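Local atomic coordinates of Poly(Beta-D-mannuronate) lyase (Pseudopedobacter saltans, PDB entry 7O79), a protein that probably cleaves alginate as a poly(beta-D-mannuronate) lyase of polysaccharide lyase family 6, built on a parallel beta-helix. Residues A[338-341]-A[345-348]. Numbering follows the deposited sequence.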
loop_
_atom_site.group_PDB
_atom_site.type_symbol
_atom_site.label_atom_id
_atom_site.label_comp_id
_atom_site.label_asym_id
_atom_site.label_seq_id
_atom_site.Cartn_x
_atom_site.Cartn_y
_atom_site.Cartn_z
ATOM N N SER A 338 1.431 3.975 20.753
ATOM C CA SER A 338 2.245 2.825 21.192
ATOM C C SER A 338 3.509 3.252 21.935
ATOM O O SER A 338 4.631 2.847 21.612
ATOM C CB SER A 338 2.591 1.918 20.022
ATOM O OG SER A 338 1.416 1.592 19.314
ATOM N N TYR A 339 3.307 4.072 22.958
ATOM C CA TYR A 339 4.393 4.512 23.817
ATOM C C TYR A 339 4.709 3.440 24.850
ATOM O O TYR A 339 3.803 2.851 25.451
ATOM C CB TYR A 339 4.003 5.810 24.515
ATOM C CG TYR A 339 5.069 6.450 25.398
ATOM C CD1 TYR A 339 6.213 7.019 24.847
ATOM C CD2 TYR A 339 4.900 6.522 26.784
ATOM C CE1 TYR A 339 7.175 7.642 25.657
ATOM C CE2 TYR A 339 5.847 7.125 27.601
ATOM C CZ TYR A 339 6.983 7.695 27.036
ATOM O OH TYR A 339 7.928 8.299 27.845
ATOM N N ASN A 340 6.003 3.181 25.048
ATOM C CA ASN A 340 6.477 2.300 26.112
ATOM C C ASN A 340 7.284 3.161 27.073
ATOM O O ASN A 340 8.451 3.462 26.806
ATOM C CB ASN A 340 7.311 1.148 25.570
ATOM C CG ASN A 340 7.922 0.312 26.679
ATOM O OD1 ASN A 340 7.465 0.357 27.829
ATOM N ND2 ASN A 340 8.951 -0.457 26.345
ATOM N N GLY A 341 6.662 3.564 28.180
ATOM C CA GLY A 341 7.370 4.316 29.189
ATOM C C GLY A 341 8.245 3.495 30.119
ATOM O O GLY A 341 8.877 4.062 31.013
ATOM N N ALA A 345 13.017 -4.798 26.718
ATOM C CA ALA A 345 13.395 -5.409 25.453
ATOM C C ALA A 345 13.310 -4.400 24.305
ATOM O O ALA A 345 14.168 -4.396 23.415
ATOM C CB ALA A 345 12.515 -6.632 25.186
ATOM N N ASP A 346 12.290 -3.538 24.301
ATOM C CA ASP A 346 12.247 -2.464 23.321
ATOM C C ASP A 346 12.401 -1.137 24.044
ATOM O O ASP A 346 12.172 -1.017 25.254
ATOM C CB ASP A 346 10.939 -2.449 22.507
ATOM C CG ASP A 346 9.723 -2.060 23.338
ATOM O OD1 ASP A 346 9.602 -0.854 23.664
ATOM O OD2 ASP A 346 8.845 -2.914 23.574
ATOM N N GLN A 347 12.768 -0.124 23.278
ATOM C CA GLN A 347 12.957 1.221 23.785
ATOM C C GLN A 347 12.068 2.184 22.996
ATOM O O GLN A 347 12.480 3.286 22.646
ATOM C CB GLN A 347 14.444 1.597 23.735
ATOM C CG GLN A 347 15.306 0.536 24.469
ATOM C CD GLN A 347 16.782 0.894 24.675
ATOM O OE1 GLN A 347 17.370 0.500 25.671
ATOM N NE2 GLN A 347 17.382 1.614 23.729
ATOM N N ARG A 348 10.828 1.745 22.705
ATOM C CA ARG A 348 9.842 2.514 21.933
ATOM C C ARG A 348 9.242 3.668 22.737
ATOM O O ARG A 348 8.061 3.681 23.112
ATOM C CB ARG A 348 8.747 1.597 21.408
ATOM C CG ARG A 348 9.241 0.557 20.421
ATOM C CD ARG A 348 8.204 -0.512 20.326
ATOM N NE ARG A 348 6.983 0.023 19.745
ATOM C CZ ARG A 348 5.989 -0.741 19.320
ATOM N NH1 ARG A 348 6.092 -2.067 19.451
ATOM N NH2 ARG A 348 4.899 -0.184 18.797
HETATM O O HOH W 1 6.001 2.618 19.016
#
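Asn340 grips residues 345-348 at two points. Its backbone Asn340 N donates to Arg348 O (2.9 Å). Its side-chain nitrogen, Asn340 ND2, reaches Asp346 OD1 at 2.8 Å in a nearly straight bond. With CG anti to the backbone N (chi1 174°), the torsion carries the amide across to meet Asp346, whose side chain comes from the opposite direction. The acceptor lies close to the amide plane, yet ND2 meets the carboxylate from above its plane, the two flat groups being turned 71° apart. An asparagine suits this place because its other end, OD1, accepts from the backbone of Asn342 and so fixes the amide's rotation. Aspartate suits position 346 because OD1 also accepts, on its anti side, from Arg348 N (3.0 Å), closing an Asx turn. Replacing Asp346 by an alanine would probably open that turn and leave both Asn340 ND2 and the Arg348 N-H without this shared acceptor. In Arg348 the bend at chi3 (65°) lays the guanidinium alongside Ser338, whose CB lies 3.4 Å from Arg348 NH2. Arginine's long chain lets NE donate to an in-plane water (2.9 Å) that in turn donates to Ser338 O, while the side chain touches Ile283 of strand 280-283, which pairs with strand 333-337. Within the surface loop between strands 333-337 and 356-364, directional polar bonds thus join the two segments, one carboxylate oxygen serving both.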